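Local coordinates for protein putative trimethylamine methyltransferase (Rhizobium meliloti, PDB 4YYC) that probably transfers methyl groups as a trimethylamine methyltransferase-like enzyme, though its own substrate is not established, at residues A[114-122]-A[233-241]; A[257-265]-A[303-311]. All blocks are in the same frame, centred on the assembly; numbering follows the deposited sequence.

How the contacts relate
Contact 1 and contact 2 lie about 14 Å apart, centre to centre, on the same side of the chain's centre. The chain order of strand 240-245, helix 254-265, strand 269-277, helix 286-307 and strand 313-322, with the three strands parallel, is the strand-helix alternation of a TIM barrel. Contact 1 sets segment 114-122 against the start of strand 240-245; contact 2 packs helix 254-265 against the C-terminal end of helix 286-307 and the turn that follows. They meet where Pro114 CD lies 3.5 Å from Gly310 O and where Thr240 OG1 lies 4.2 Å from Tyr263 CE1. The side chain of Leu241, in contact 1, is about 12 Å from a bound ligand of unknown identity.

Contact 1: A[114-122]-A[233-241]; sequences PKDFTWHAR and FVENNAVTL
The Trp119 indole receives Leu241 CD1 on one face: the methyl sits 3.7 Å from the centroid of the five-membered ring and 16° off its normal, a CH-pi contact. At the indole edge, NE1 makes only a weak hydrogen bond to Val239 O, 3.2 Å long and bent at the hydrogen. The His120 imidazole lies between Thr118 CG2, centred over one face, and Asn237 CG, offset toward the rim of the other, while Ala238 O is in plane at its edge. Phe233 adds a T-shaped stack, its edge turned to a His120 face with the planes at 88° and the centroids 5.3 Å apart. With CG anti to the backbone N (chi1 -169°), the Phe233 ring leaves its helix toward His120. Asn237 ND2 stands over the centre of one face of the Phe233 ring and also donates to Phe233 O at 2.9 Å, on a lone pair, which fixes the amide against the imidazole.

Backbone pairing is brief: His120 N to Ala238 O, 2.9 Å and nearly straight, is the one direct main-chain hydrogen bond. Waters extend it, one joining Thr118 O to Ala238 N, another donating to both His120 O and Val239 O. A third links His120 NE2, 2.8 Å away, to Asn237 OD1. Phe117 meets Ala238 CB through CD2 at 3.9 Å and places its edge near Leu241 CD1, so one leucine methyl touches two aromatic rings. Gln268 binds Asn237 O, Val239 N and Thr240 OG1. Ile130 of the paired strand 128-131 and Val271 of strand 269-277 also pack round Leu241. The arrangement is consistent with a beta hairpin closing the N-terminal end of a TIM barrel.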
loop_
_atom_site.group_PDB
_atom_site.type_symbol
_atom_site.label_atom_id
_atom_site.label_comp_id
_atom_site.label_asym_id
_atom_site.label_seq_id
_atom_site.Cartn_x
_atom_site.Cartn_y
_atom_site.Cartn_z
ATOM N N PRO A 114 18.752 18.474 16.856
ATOM C CA PRO A 114 19.031 17.031 17.058
ATOM C C PRO A 114 18.459 16.155 15.942
ATOM O O PRO A 114 17.328 16.373 15.502
ATOM C CB PRO A 114 18.352 16.740 18.412
ATOM C CG PRO A 114 17.228 17.754 18.454
ATOM C CD PRO A 114 17.795 18.999 17.845
ATOM N N LYS A 115 19.262 15.192 15.464
ATOM C CA LYS A 115 18.786 14.232 14.482
ATOM C C LYS A 115 17.737 13.341 15.068
ATOM O O LYS A 115 16.889 12.853 14.334
ATOM C CB LYS A 115 19.912 13.331 13.992
ATOM C CG LYS A 115 20.870 13.995 13.037
ATOM C CD LYS A 115 21.448 12.898 12.110
ATOM C CE LYS A 115 22.750 13.247 11.427
ATOM N NZ LYS A 115 23.030 14.690 11.221
ATOM N N ASP A 116 17.818 13.076 16.366
ATOM C CA ASP A 116 16.829 12.287 17.062
ATOM C C ASP A 116 16.750 12.728 18.507
ATOM O O ASP A 116 17.726 13.261 19.038
ATOM C CB ASP A 116 17.086 10.789 16.910
ATOM C CG ASP A 116 18.388 10.379 17.424
ATOM O OD1 ASP A 116 19.378 10.414 16.671
ATOM O OD2 ASP A 116 18.470 10.092 18.622
ATOM N N PHE A 117 15.613 12.482 19.138
ATOM C CA PHE A 117 15.391 12.842 20.522
ATOM C C PHE A 117 14.265 12.028 21.104
ATOM O O PHE A 117 13.474 11.450 20.336
ATOM C CB PHE A 117 15.139 14.369 20.669
ATOM C CG PHE A 117 13.878 14.848 19.982
ATOM C CD1 PHE A 117 13.899 15.238 18.661
ATOM C CD2 PHE A 117 12.673 14.897 20.655
ATOM C CE1 PHE A 117 12.739 15.632 18.020
ATOM C CE2 PHE A 117 11.527 15.286 20.015
ATOM C CZ PHE A 117 11.558 15.650 18.695
ATOM N N THR A 118 14.164 12.001 22.433
ATOM C CA THR A 118 13.075 11.302 23.095
ATOM C C THR A 118 11.884 12.230 23.326
ATOM O O THR A 118 12.041 13.360 23.821
ATOM C CB THR A 118 13.558 10.757 24.450
ATOM O OG1 THR A 118 14.704 9.916 24.238
ATOM C CG2 THR A 118 12.456 9.976 25.119
ATOM N N TRP A 119 10.699 11.748 22.967
ATOM C CA TRP A 119 9.424 12.348 23.341
ATOM C C TRP A 119 8.980 11.640 24.601
ATOM O O TRP A 119 8.627 10.475 24.595
ATOM C CB TRP A 119 8.412 12.147 22.228
ATOM C CG TRP A 119 7.126 12.839 22.350
ATOM C CD1 TRP A 119 6.693 13.722 23.319
ATOM C CD2 TRP A 119 6.076 12.721 21.414
ATOM N NE1 TRP A 119 5.416 14.149 23.007
ATOM C CE2 TRP A 119 5.030 13.557 21.834
ATOM C CE3 TRP A 119 5.922 11.986 20.235
ATOM C CZ2 TRP A 119 3.848 13.675 21.108
ATOM C CZ3 TRP A 119 4.760 12.108 19.526
ATOM C CH2 TRP A 119 3.743 12.935 19.951
ATOM N N HIS A 120 9.123 12.339 25.734
ATOM C CA HIS A 120 8.883 11.725 27.022
ATOM C C HIS A 120 7.393 11.660 27.317
ATOM O O HIS A 120 6.655 12.610 27.032
ATOM C CB HIS A 120 9.598 12.484 28.126
ATOM C CG HIS A 120 11.094 12.383 28.014
ATOM N ND1 HIS A 120 11.839 11.496 28.759
ATOM C CD2 HIS A 120 11.968 13.004 27.189
ATOM C CE1 HIS A 120 13.109 11.590 28.409
ATOM N NE2 HIS A 120 13.215 12.490 27.451
ATOM N N ALA A 121 6.985 10.571 27.923
ATOM C CA ALA A 121 5.593 10.359 28.350
ATOM C C ALA A 121 5.549 10.364 29.854
ATOM O O ALA A 121 6.525 10.027 30.528
ATOM C CB ALA A 121 5.096 9.017 27.822
ATOM N N ARG A 122 4.391 10.661 30.412
ATOM C CA ARG A 122 4.286 10.714 31.861
ATOM C C ARG A 122 4.476 9.329 32.486
ATOM O O ARG A 122 4.921 9.238 33.605
ATOM C CB ARG A 122 2.977 11.355 32.289
ATOM C CG ARG A 122 1.729 10.518 32.024
ATOM C CD ARG A 122 0.501 11.302 32.441
ATOM N NE ARG A 122 -0.762 10.575 32.482
ATOM C CZ ARG A 122 -1.161 9.786 33.465
ATOM N NH1 ARG A 122 -0.387 9.558 34.522
ATOM N NH2 ARG A 122 -2.369 9.224 33.430
ATOM N N PHE A 233 12.547 19.427 34.491
ATOM C CA PHE A 233 12.358 18.328 33.540
ATOM C C PHE A 233 11.882 18.834 32.189
ATOM O O PHE A 233 12.429 18.435 31.165
ATOM C CB PHE A 233 11.407 17.281 34.070
ATOM C CG PHE A 233 11.400 16.018 33.248
ATOM C CD1 PHE A 233 10.616 15.904 32.126
ATOM C CD2 PHE A 233 12.183 14.956 33.615
ATOM C CE1 PHE A 233 10.599 14.734 31.386
ATOM C CE2 PHE A 233 12.190 13.778 32.884
ATOM C CZ PHE A 233 11.389 13.660 31.770
ATOM N N VAL A 234 10.881 19.709 32.179
ATOM C CA VAL A 234 10.369 20.240 30.919
ATOM C C VAL A 234 11.411 21.094 30.185
ATOM O O VAL A 234 11.543 21.009 28.961
ATOM C CB VAL A 234 9.056 20.999 31.154
ATOM C CG1 VAL A 234 8.633 21.768 29.926
ATOM C CG2 VAL A 234 7.986 20.024 31.642
ATOM N N GLU A 235 12.184 21.900 30.926
ATOM C CA GLU A 235 13.200 22.715 30.271
ATOM C C GLU A 235 14.315 21.878 29.651
ATOM O O GLU A 235 15.031 22.370 28.792
ATOM C CB GLU A 235 13.820 23.700 31.270
ATOM C CG GLU A 235 12.873 24.794 31.745
ATOM C CD GLU A 235 12.402 25.732 30.632
ATOM O OE1 GLU A 235 13.174 26.079 29.699
ATOM O OE2 GLU A 235 11.216 26.118 30.659
ATOM N N ASN A 236 14.452 20.629 30.075
ATOM C CA ASN A 236 15.527 19.782 29.609
ATOM C C ASN A 236 15.101 18.624 28.702
ATOM O O ASN A 236 15.956 17.925 28.189
ATOM C CB ASN A 236 16.283 19.242 30.814
ATOM C CG ASN A 236 17.144 20.296 31.464
ATOM O OD1 ASN A 236 18.149 20.700 30.902
ATOM N ND2 ASN A 236 16.722 20.796 32.637
ATOM N N ASN A 237 13.805 18.420 28.504
ATOM C CA ASN A 237 13.314 17.221 27.804
ATOM C C ASN A 237 12.039 17.570 27.039
ATOM O O ASN A 237 11.139 18.246 27.571
ATOM C CB ASN A 237 12.923 16.139 28.786
ATOM C CG ASN A 237 14.080 15.647 29.626
ATOM O OD1 ASN A 237 14.888 14.828 29.171
ATOM N ND2 ASN A 237 14.200 16.163 30.832
ATOM N N ALA A 238 11.938 17.094 25.802
ATOM C CA ALA A 238 10.724 17.283 25.032
ATOM C C ALA A 238 9.624 16.365 25.598
ATOM O O ALA A 238 9.795 15.134 25.681
ATOM C CB ALA A 238 10.959 16.956 23.547
ATOM N N VAL A 239 8.519 16.969 25.998
ATOM C CA VAL A 239 7.331 16.221 26.422
ATOM C C VAL A 239 6.148 16.478 25.503
ATOM O O VAL A 239 5.110 15.850 25.661
ATOM C CB VAL A 239 6.921 16.501 27.881
ATOM C CG1 VAL A 239 8.038 16.111 28.852
ATOM C CG2 VAL A 239 6.524 17.944 28.101
ATOM N N THR A 240 6.312 17.384 24.546
ATOM C CA THR A 240 5.296 17.684 23.536
ATOM C C THR A 240 5.952 17.796 22.159
ATOM O O THR A 240 7.105 18.265 22.029
ATOM C CB THR A 240 4.539 18.996 23.825
ATOM O OG1 THR A 240 5.495 20.040 24.027
ATOM C CG2 THR A 240 3.699 18.863 25.027
ATOM N N LEU A 241 5.212 17.336 21.151
ATOM C CA LEU A 241 5.404 17.753 19.758
ATOM C C LEU A 241 4.265 18.686 19.410
ATOM O O LEU A 241 3.127 18.464 19.831
ATOM C CB LEU A 241 5.390 16.551 18.782
ATOM C CG LEU A 241 6.785 16.030 18.456
ATOM C CD1 LEU A 241 7.526 15.527 19.688
ATOM C CD2 LEU A 241 6.718 14.890 17.443
HETATM O O HOH W 1 13.855 15.161 24.753
HETATM O O HOH W 2 3.972 13.615 26.878
HETATM O O HOH W 3 15.575 13.650 26.636
#

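Contact 2: A[257-265]-A[303-311]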
loop_
_atom_site.group_PDB
_atom_site.type_symbol
_atom_site.label_atom_id
_atom_site.label_comp_id
_atom_site.label_asym_id
_atom_site.label_seq_id
_atom_site.Cartn_x
_atom_site.Cartn_y
_atom_site.Cartn_z
ATOM N N LEU A 257 4.180 31.280 14.186
ATOM C CA LEU A 257 5.486 31.742 14.685
ATOM C C LEU A 257 5.452 31.955 16.181
ATOM O O LEU A 257 6.411 31.640 16.875
ATOM C CB LEU A 257 5.904 33.010 13.954
ATOM C CG LEU A 257 6.261 32.863 12.491
ATOM C CD1 LEU A 257 6.389 34.225 11.852
ATOM C CD2 LEU A 257 7.504 32.017 12.266
ATOM N N GLY A 258 4.340 32.475 16.701
ATOM C CA GLY A 258 4.206 32.698 18.141
ATOM C C GLY A 258 4.235 31.428 18.963
ATOM O O GLY A 258 4.909 31.387 19.997
ATOM N N ALA A 259 3.548 30.382 18.487
ATOM C CA ALA A 259 3.627 29.093 19.163
ATOM C C ALA A 259 5.041 28.496 19.065
ATOM O O ALA A 259 5.547 27.972 20.055
ATOM C CB ALA A 259 2.618 28.117 18.603
ATOM N N ALA A 260 5.664 28.615 17.898
ATOM C CA ALA A 260 7.021 28.102 17.702
ATOM C C ALA A 260 7.987 28.743 18.671
ATOM O O ALA A 260 8.822 28.052 19.275
ATOM C CB ALA A 260 7.485 28.316 16.265
ATOM N N LYS A 261 7.852 30.066 18.862
ATOM C CA LYS A 261 8.752 30.766 19.792
ATOM C C LYS A 261 8.591 30.243 21.246
ATOM O O LYS A 261 9.604 30.021 21.958
ATOM C CB LYS A 261 8.562 32.289 19.724
ATOM C CG LYS A 261 8.998 32.854 18.393
ATOM C CD LYS A 261 8.969 34.365 18.264
ATOM C CE LYS A 261 7.614 34.972 18.407
ATOM N NZ LYS A 261 7.723 36.458 18.223
ATOM N N VAL A 262 7.353 30.006 21.673
ATOM C CA VAL A 262 7.157 29.485 23.019
ATOM C C VAL A 262 7.780 28.111 23.179
ATOM O O VAL A 262 8.556 27.866 24.083
ATOM C CB VAL A 262 5.655 29.413 23.383
ATOM C CG1 VAL A 262 5.418 28.681 24.708
ATOM C CG2 VAL A 262 5.012 30.797 23.354
ATOM N N TYR A 263 7.403 27.183 22.303
ATOM C CA TYR A 263 7.894 25.838 22.437
ATOM C C TYR A 263 9.400 25.707 22.286
ATOM O O TYR A 263 10.041 25.024 23.114
ATOM C CB TYR A 263 7.149 24.920 21.473
ATOM C CG TYR A 263 5.699 24.712 21.919
ATOM C CD1 TYR A 263 5.430 24.225 23.184
ATOM C CD2 TYR A 263 4.618 25.006 21.094
ATOM C CE1 TYR A 263 4.135 23.992 23.611
ATOM C CE2 TYR A 263 3.320 24.790 21.543
ATOM C CZ TYR A 263 3.104 24.279 22.785
ATOM O OH TYR A 263 1.811 24.067 23.194
ATOM N N ALA A 264 9.987 26.413 21.311
ATOM C CA ALA A 264 11.445 26.371 21.165
ATOM C C ALA A 264 12.165 26.940 22.384
ATOM O O ALA A 264 13.221 26.449 22.726
ATOM C CB ALA A 264 11.885 27.049 19.881
ATOM N N ARG A 265 11.609 27.929 23.075
ATOM C CA ARG A 265 12.253 28.421 24.276
ATOM C C ARG A 265 12.201 27.474 25.450
ATOM O O ARG A 265 13.018 27.601 26.367
ATOM C CB ARG A 265 11.644 29.749 24.682
ATOM C CG ARG A 265 12.113 30.905 23.835
ATOM C CD ARG A 265 11.903 32.211 24.571
ATOM N NE ARG A 265 12.443 33.321 23.802
ATOM C CZ ARG A 265 11.745 34.100 22.973
ATOM N NH1 ARG A 265 10.453 33.924 22.762
ATOM N NH2 ARG A 265 12.387 35.096 22.351
ATOM N N PHE A 303 14.523 28.754 11.844
ATOM C CA PHE A 303 13.985 29.728 12.779
ATOM C C PHE A 303 13.966 29.216 14.215
ATOM O O PHE A 303 14.303 29.958 15.168
ATOM C CB PHE A 303 12.585 30.154 12.352
ATOM C CG PHE A 303 12.000 31.232 13.243
ATOM C CD1 PHE A 303 12.549 32.496 13.284
ATOM C CD2 PHE A 303 10.974 30.926 14.091
ATOM C CE1 PHE A 303 12.010 33.472 14.152
ATOM C CE2 PHE A 303 10.409 31.878 14.942
ATOM C CZ PHE A 303 10.925 33.140 14.967
ATOM N N THR A 304 13.618 27.962 14.411
ATOM C CA THR A 304 13.580 27.419 15.787
ATOM C C THR A 304 14.961 27.514 16.477
ATOM O O THR A 304 15.038 27.749 17.681
ATOM C CB THR A 304 13.062 25.968 15.852
ATOM O OG1 THR A 304 14.023 25.093 15.234
ATOM C CG2 THR A 304 11.651 25.846 15.233
ATOM N N GLN A 305 16.029 27.395 15.681
ATOM C CA GLN A 305 17.385 27.414 16.226
ATOM C C GLN A 305 17.809 28.834 16.543
ATOM O O GLN A 305 18.685 29.034 17.382
ATOM C CB GLN A 305 18.390 26.735 15.273
ATOM C CG GLN A 305 18.034 25.306 14.861
ATOM C CD GLN A 305 17.890 24.415 16.048
ATOM O OE1 GLN A 305 18.904 24.118 16.742
ATOM N NE2 GLN A 305 16.655 23.992 16.348
ATOM N N LEU A 306 17.192 29.815 15.874
ATOM C CA LEU A 306 17.408 31.220 16.229
ATOM C C LEU A 306 16.819 31.578 17.573
ATOM O O LEU A 306 17.298 32.519 18.254
ATOM C CB LEU A 306 16.926 32.166 15.135
ATOM C CG LEU A 306 17.604 32.045 13.768
ATOM C CD1 LEU A 306 16.927 33.007 12.824
ATOM C CD2 LEU A 306 19.073 32.305 13.841
ATOM N N ILE A 307 15.751 30.895 17.948
ATOM C CA ILE A 307 15.157 31.047 19.270
ATOM C C ILE A 307 15.989 30.309 20.305
ATOM O O ILE A 307 16.339 30.931 21.305
ATOM C CB ILE A 307 13.698 30.581 19.289
ATOM C CG1 ILE A 307 12.850 31.462 18.346
ATOM C CG2 ILE A 307 13.136 30.548 20.715
ATOM C CD1 ILE A 307 12.584 32.871 18.846
ATOM N N ARG A 308 16.295 29.020 20.100
ATOM C CA ARG A 308 17.194 28.267 20.993
ATOM C C ARG A 308 17.945 27.213 20.220
ATOM O O ARG A 308 17.349 26.306 19.608
ATOM C CB ARG A 308 16.429 27.586 22.109
ATOM C CG ARG A 308 16.000 28.499 23.219
ATOM C CD ARG A 308 17.114 29.345 23.800
ATOM N NE ARG A 308 16.555 30.155 24.862
ATOM C CZ ARG A 308 16.077 31.386 24.742
ATOM N NH1 ARG A 308 16.082 32.021 23.589
ATOM N NH2 ARG A 308 15.622 31.998 25.816
ATOM N N LYS A 309 19.266 27.320 20.200
ATOM C CA LYS A 309 20.095 26.303 19.592
ATOM C C LYS A 309 19.806 24.980 20.275
ATOM O O LYS A 309 19.750 24.906 21.508
ATOM C CB LYS A 309 21.570 26.664 19.752
ATOM C CG LYS A 309 22.027 27.755 18.811
ATOM C CD LYS A 309 23.466 28.178 19.073
ATOM C CE LYS A 309 23.796 29.392 18.213
ATOM N NZ LYS A 309 25.240 29.701 18.264
ATOM N N GLY A 310 19.566 23.948 19.465
ATOM C CA GLY A 310 19.257 22.654 19.981
ATOM C C GLY A 310 17.793 22.389 20.206
ATOM O O GLY A 310 17.424 21.255 20.517
ATOM N N ALA A 311 16.922 23.372 19.992
ATOM C CA ALA A 311 15.494 23.092 20.151
ATOM C C ALA A 311 15.088 21.964 19.193
ATOM O O ALA A 311 15.507 21.987 18.046
ATOM C CB ALA A 311 14.661 24.312 19.851
#
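Lys261 NZ is gripped by two carboxylates, in salt bridges to Glu82 OE1 and Asp80 OD2, while its aliphatic part packs against Phe303 and Ile307. Lys261 CG reaches the edge of the Phe303 ring, 3.9 Å from CE2, and lies 3.6 Å from Ile307 CD1. The bend at chi3 (-62°) turns the chain beyond these apolar neighbours. Leu257 CD2 reaches the same ring atom, Phe303 CE2. Glu82 also bonds Arg265 NH2, and Ile307 CD1 lies over one face of that guanidinium, offset toward its rim.

Arg265 CG makes the tightest approach, 3.3 Å from Ile307 CG2; Ala264 CB packs beside it, 3.8 Å from Ile307 CG2 and 3.9 Å from Ala311 CB. The type II turn from Arg308 to Ala311 folds the chain back after the helix and brings Ala311 CB against Ala264. Gln305 braces this turn, accepting from Gly310 N through OE1 (2.8 Å) and donating through NE2 to Ala311 O on a lone pair.

The axes of segments 257-265 and 303-307 approach to 8.9 Å at a crossing angle of -51°. Such packing joins neighbouring helices on the outside of a TIM barrel.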